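Local coordinates for transcriptional regulators (LACI-FAMILY TRANSCRIPTIONAL REGULATORY PROTEIN) (Corynebacterium glutamicum, PDB 3GYB), which probably acts as a LacI-family transcription factor that binds regulatory DNA, with a periplasmic-binding-protein-like part that can hold a magnesium ion, at residues A[201-213]-A[260-272]. Sequence-based numbering, arbitrary orientation.
With MG (magnesium ion), chain C.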
loop_
_atom_site.group_PDB
_atom_site.type_symbol
_atom_site.label_atom_id
_atom_site.label_comp_id
_atom_site.label_asym_id
_atom_site.label_seq_id
_atom_site.Cartn_x
_atom_site.Cartn_y
_atom_site.Cartn_z
ATOM N N ARG A 201 -19.550 -15.806 -4.461
ATOM C CA ARG A 201 -19.775 -14.819 -3.421
ATOM C C ARG A 201 -18.876 -15.119 -2.234
ATOM O O ARG A 201 -18.692 -16.274 -1.860
ATOM C CB ARG A 201 -21.236 -14.841 -2.966
ATOM C CG ARG A 201 -22.232 -14.502 -4.060
ATOM C CD ARG A 201 -23.628 -14.380 -3.478
ATOM N NE ARG A 201 -23.713 -13.274 -2.529
ATOM C CZ ARG A 201 -24.786 -13.002 -1.792
ATOM N NH1 ARG A 201 -25.872 -13.758 -1.895
ATOM N NH2 ARG A 201 -24.774 -11.975 -0.951
ATOM N N VAL A 202 -18.297 -14.076 -1.656
ATOM C CA VAL A 202 -17.456 -14.240 -0.479
ATOM C C VAL A 202 -18.198 -13.490 0.622
ATOM O O VAL A 202 -18.459 -12.300 0.483
ATOM C CB VAL A 202 -16.057 -13.614 -0.690
ATOM C CG1 VAL A 202 -15.266 -13.666 0.603
ATOM C CG2 VAL A 202 -15.310 -14.370 -1.798
ATOM N N PRO A 203 -18.509 -14.158 1.747
ATOM C CA PRO A 203 -18.228 -15.549 2.118
ATOM C C PRO A 203 -19.291 -16.605 1.798
ATOM O O PRO A 203 -19.084 -17.785 2.084
ATOM C CB PRO A 203 -18.004 -15.440 3.614
ATOM C CG PRO A 203 -19.118 -14.487 4.003
ATOM C CD PRO A 203 -19.095 -13.429 2.892
ATOM N N GLU A 204 -20.416 -16.200 1.216
ATOM C CA GLU A 204 -21.494 -17.148 0.934
ATOM C C GLU A 204 -21.070 -18.434 0.231
ATOM O O GLU A 204 -21.538 -19.521 0.585
ATOM C CB GLU A 204 -22.605 -16.472 0.125
ATOM C CG GLU A 204 -23.441 -15.457 0.905
ATOM C CD GLU A 204 -22.711 -14.152 1.167
ATOM O OE1 GLU A 204 -21.704 -13.882 0.483
ATOM O OE2 GLU A 204 -23.157 -13.385 2.048
ATOM N N ASP A 205 -20.196 -18.319 -0.761
ATOM C CA ASP A 205 -19.734 -19.494 -1.497
ATOM C C ASP A 205 -18.319 -19.908 -1.117
ATOM O O ASP A 205 -18.019 -21.097 -0.996
ATOM C CB ASP A 205 -19.768 -19.240 -3.006
ATOM C CG ASP A 205 -21.164 -18.976 -3.523
ATOM O OD1 ASP A 205 -22.099 -19.681 -3.094
ATOM O OD2 ASP A 205 -21.321 -18.071 -4.364
ATOM N N LEU A 206 -17.454 -18.922 -0.918
ATOM C CA LEU A 206 -16.055 -19.192 -0.602
ATOM C C LEU A 206 -15.557 -18.340 0.559
ATOM O O LEU A 206 -15.794 -17.135 0.583
ATOM C CB LEU A 206 -15.205 -18.903 -1.843
ATOM C CG LEU A 206 -13.680 -19.029 -1.749
ATOM C CD1 LEU A 206 -13.297 -20.499 -1.675
ATOM C CD2 LEU A 206 -13.039 -18.388 -2.964
ATOM N N SER A 207 -14.880 -18.967 1.521
ATOM C CA SER A 207 -14.321 -18.237 2.659
ATOM C C SER A 207 -12.851 -17.946 2.383
ATOM O O SER A 207 -12.146 -18.785 1.820
ATOM C CB SER A 207 -14.427 -19.055 3.951
ATOM O OG SER A 207 -15.737 -18.997 4.496
ATOM N N ILE A 208 -12.398 -16.754 2.762
ATOM C CA ILE A 208 -11.004 -16.371 2.569
ATOM C C ILE A 208 -10.462 -15.668 3.808
ATOM O O ILE A 208 -11.075 -14.735 4.322
ATOM C CB ILE A 208 -10.829 -15.408 1.362
ATOM C CG1 ILE A 208 -11.153 -16.141 0.056
ATOM C CG2 ILE A 208 -9.397 -14.878 1.324
ATOM C CD1 ILE A 208 -11.149 -15.242 -1.177
ATOM N N ILE A 209 -9.318 -16.128 4.300
ATOM C CA ILE A 209 -8.713 -15.484 5.453
ATOM C C ILE A 209 -7.275 -15.132 5.088
ATOM O O ILE A 209 -6.557 -15.943 4.494
ATOM C CB ILE A 209 -8.768 -16.384 6.721
ATOM C CG1 ILE A 209 -8.058 -15.679 7.882
ATOM C CG2 ILE A 209 -8.163 -17.755 6.425
ATOM C CD1 ILE A 209 -8.322 -16.297 9.250
ATOM N N GLY A 210 -6.875 -13.907 5.418
ATOM C CA GLY A 210 -5.532 -13.451 5.108
ATOM C C GLY A 210 -4.611 -13.429 6.310
ATOM O O GLY A 210 -4.868 -14.101 7.310
ATOM N N TYR A 211 -3.545 -12.642 6.222
ATOM C CA TYR A 211 -2.563 -12.545 7.297
ATOM C C TYR A 211 -1.826 -11.219 7.141
ATOM O O TYR A 211 -1.347 -10.906 6.052
ATOM C CB TYR A 211 -1.569 -13.715 7.183
ATOM C CG TYR A 211 -0.841 -14.103 8.463
ATOM C CD1 TYR A 211 -0.932 -15.403 8.965
ATOM C CD2 TYR A 211 -0.035 -13.193 9.142
ATOM C CE1 TYR A 211 -0.234 -15.787 10.108
ATOM C CE2 TYR A 211 0.669 -13.570 10.295
ATOM C CZ TYR A 211 0.562 -14.868 10.765
ATOM O OH TYR A 211 1.258 -15.246 11.898
ATOM N N ASP A 212 -1.774 -10.447 8.228
ATOM C CA ASP A 212 -1.101 -9.143 8.318
ATOM C C ASP A 212 -1.979 -8.010 8.833
ATOM O O ASP A 212 -1.474 -7.074 9.420
ATOM C CB ASP A 212 -0.524 -8.665 6.974
ATOM C CG ASP A 212 0.703 -9.444 6.541
ATOM O OD1 ASP A 212 1.255 -10.211 7.358
ATOM O OD2 ASP A 212 1.113 -9.275 5.373
ATOM N N ASN A 213 -3.287 -8.090 8.625
ATOM C CA ASN A 213 -4.180 -6.998 9.019
ATOM C C ASN A 213 -3.655 -5.674 8.464
ATOM O O ASN A 213 -3.473 -4.685 9.192
ATOM C CB ASN A 213 -4.339 -6.873 10.535
ATOM C CG ASN A 213 -5.428 -5.872 10.902
ATOM O OD1 ASN A 213 -6.483 -5.852 10.269
ATOM N ND2 ASN A 213 -5.181 -5.040 11.911
ATOM N N GLN A 260 2.596 -12.431 19.982
ATOM C CA GLN A 260 1.487 -13.311 19.657
ATOM C C GLN A 260 0.531 -12.737 18.620
ATOM O O GLN A 260 0.113 -11.582 18.708
ATOM C CB GLN A 260 0.699 -13.660 20.922
ATOM C CG GLN A 260 1.499 -14.452 21.939
ATOM C CD GLN A 260 2.072 -15.721 21.347
ATOM O OE1 GLN A 260 3.278 -15.965 21.425
ATOM N NE2 GLN A 260 1.210 -16.539 20.752
ATOM N N PRO A 261 0.186 -13.542 17.608
ATOM C CA PRO A 261 -0.740 -13.084 16.570
ATOM C C PRO A 261 -2.158 -13.342 17.076
ATOM O O PRO A 261 -2.348 -14.017 18.091
ATOM C CB PRO A 261 -0.375 -13.961 15.384
ATOM C CG PRO A 261 -0.055 -15.269 16.047
ATOM C CD PRO A 261 0.793 -14.834 17.235
ATOM N N SER A 262 -3.155 -12.806 16.380
ATOM C CA SER A 262 -4.535 -13.003 16.793
ATOM C C SER A 262 -5.481 -12.879 15.610
ATOM O O SER A 262 -5.166 -12.230 14.616
ATOM C CB SER A 262 -4.916 -11.987 17.875
ATOM O OG SER A 262 -4.667 -10.659 17.441
ATOM N N LEU A 263 -6.635 -13.522 15.724
ATOM C CA LEU A 263 -7.637 -13.497 14.670
ATOM C C LEU A 263 -8.493 -12.238 14.715
ATOM O O LEU A 263 -8.940 -11.817 15.782
ATOM C CB LEU A 263 -8.547 -14.723 14.798
ATOM C CG LEU A 263 -9.815 -14.740 13.937
ATOM C CD1 LEU A 263 -9.442 -14.896 12.470
ATOM C CD2 LEU A 263 -10.709 -15.886 14.379
ATOM N N ILE A 264 -8.710 -11.636 13.548
ATOM C CA ILE A 264 -9.563 -10.461 13.446
ATOM C C ILE A 264 -10.638 -10.877 12.461
ATOM O O ILE A 264 -10.372 -11.047 11.269
ATOM C CB ILE A 264 -8.824 -9.230 12.888
ATOM C CG1 ILE A 264 -7.718 -8.796 13.856
ATOM C CG2 ILE A 264 -9.810 -8.085 12.693
ATOM C CD1 ILE A 264 -6.942 -7.577 13.388
ATOM N N GLU A 265 -11.847 -11.071 12.967
ATOM C CA GLU A 265 -12.949 -11.490 12.125
ATOM C C GLU A 265 -13.646 -10.317 11.463
ATOM O O GLU A 265 -14.088 -9.372 12.131
ATOM C CB GLU A 265 -13.967 -12.292 12.936
ATOM C CG GLU A 265 -13.446 -13.620 13.445
ATOM C CD GLU A 265 -14.531 -14.450 14.099
ATOM O OE1 GLU A 265 -15.479 -14.861 13.392
ATOM O OE2 GLU A 265 -14.440 -14.688 15.322
ATOM N N ARG A 266 -13.723 -10.374 10.140
ATOM C CA ARG A 266 -14.405 -9.344 9.386
ATOM C C ARG A 266 -15.473 -10.009 8.529
ATOM O O ARG A 266 -16.237 -10.828 9.043
ATOM C CB ARG A 266 -13.420 -8.517 8.553
ATOM C CG ARG A 266 -12.494 -7.669 9.436
ATOM C CD ARG A 266 -11.917 -6.458 8.713
ATOM N NE ARG A 266 -11.088 -5.663 9.621
ATOM C CZ ARG A 266 -9.781 -5.841 9.803
ATOM N NH1 ARG A 266 -9.128 -6.782 9.125
ATOM N NH2 ARG A 266 -9.129 -5.098 10.688
ATOM N N GLY A 267 -15.523 -9.722 7.235
ATOM C CA GLY A 267 -16.602 -10.313 6.455
ATOM C C GLY A 267 -16.319 -11.348 5.390
ATOM O O GLY A 267 -17.223 -11.697 4.632
ATOM N N THR A 268 -15.102 -11.873 5.339
ATOM C CA THR A 268 -14.777 -12.832 4.290
ATOM C C THR A 268 -14.822 -14.322 4.628
ATOM O O THR A 268 -14.458 -15.152 3.797
ATOM C CB THR A 268 -13.411 -12.501 3.674
ATOM O OG1 THR A 268 -12.423 -12.459 4.706
ATOM C CG2 THR A 268 -13.460 -11.147 2.957
ATOM N N CYS A 269 -15.268 -14.663 5.834
ATOM C CA CYS A 269 -15.390 -16.066 6.230
ATOM C C CYS A 269 -16.805 -16.311 6.734
ATOM O O CYS A 269 -17.464 -15.393 7.225
ATOM C CB CYS A 269 -14.392 -16.424 7.341
ATOM S SG CYS A 269 -12.685 -16.674 6.785
ATOM N N ALA A 270 -17.268 -17.550 6.602
ATOM C CA ALA A 270 -18.599 -17.927 7.059
ATOM C C ALA A 270 -18.612 -19.427 7.326
ATOM O O ALA A 270 -17.788 -20.166 6.789
ATOM C CB ALA A 270 -19.640 -17.565 6.008
ATOM N N PRO A 271 -19.546 -19.897 8.168
ATOM C CA PRO A 271 -19.624 -21.325 8.478
ATOM C C PRO A 271 -20.091 -22.188 7.310
ATOM O O PRO A 271 -20.887 -21.750 6.477
ATOM C CB PRO A 271 -20.590 -21.368 9.661
ATOM C CG PRO A 271 -21.496 -20.208 9.392
ATOM C CD PRO A 271 -20.527 -19.131 8.958
ATOM N N ARG A 272 -19.580 -23.417 7.266
ATOM C CA ARG A 272 -19.919 -24.393 6.234
ATOM C C ARG A 272 -20.056 -23.800 4.836
ATOM O O ARG A 272 -19.576 -22.700 4.563
ATOM C CB ARG A 272 -21.208 -25.119 6.621
ATOM C CG ARG A 272 -21.115 -25.844 7.950
ATOM C CD ARG A 272 -22.306 -26.763 8.182
ATOM N NE ARG A 272 -22.086 -27.610 9.350
ATOM C CZ ARG A 272 -22.887 -28.602 9.724
ATOM N NH1 ARG A 272 -23.976 -28.883 9.022
ATOM N NH2 ARG A 272 -22.590 -29.318 10.799
HETATM MG MG MG C . 0.043 -6.093 10.603
HETATM O O HOH W 1 -18.374 -22.291 1.782
HETATM O O HOH W 2 -0.890 -4.197 9.879
HETATM O O HOH W 3 -1.312 -6.019 12.302
HETATM O O HOH W 4 1.545 -6.301 8.990
#
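In the C-terminal subdomain of this periplasmic-binding-protein-like fold, strand 207-211 is joined at its start by Thr268 to Ala270, close to the C-terminus of the modelled chain, while the loop after the strand, at Asn213, meets Ile264 at the end of strand 258-264 and Arg266 just beyond it. Ile208 sits between two bonds to Thr268: its N donates to Thr268 O at 2.8 Å, nearly straight at 167°, while its own O receives Thr268 OG1 at 2.7 Å, almost in line with the C=O bond. Thr268 OG1 can do this because it stands between its own backbone N and carbonyl carbon (chi1 56°); it also accepts from Thr225 N, tying in the loop before strand 226-228. One residue earlier, Ser207 OG takes the N-H of Ala270 over 3.0 Å. Beside these bonds, Pro203, which follows a cis peptide, lays its ring on the chain from Gly267 to Ala270, with Pro203 CB 3.6 Å from Ala270 CB. The side chains of Val202 and Thr268 lie side by side, Val202 CG1 against Thr268 CB and O, while Cys269 SG packs against Ile209 CB and Ile209 CD1 meets Leu263 CD1 at 3.7 Å, the two side chains crossing at about a right angle.

At the other end, Arg266 reaches Asn213 with its extended chain. NH1 and NH2 both point at the single oxygen Asn213 OD1, NH2 at 2.8 Å, and this end-on grip keeps amide and guanidinium only 12° from coplanar. Ile264 packs CG2 over the centre of one guanidinium face and CD1 against the Asn213 amide; Leu224 O takes a further bond from NH1. Next to Asn213, Asp212 O binds magnesium at 2.2 Å, and Asp229 and Ser231 join it with three waters. The loop at the strand's C-terminal end, at the cleft between subdomains, is consistent with where LacI-family proteins bind their effectors; here it carries magnesium.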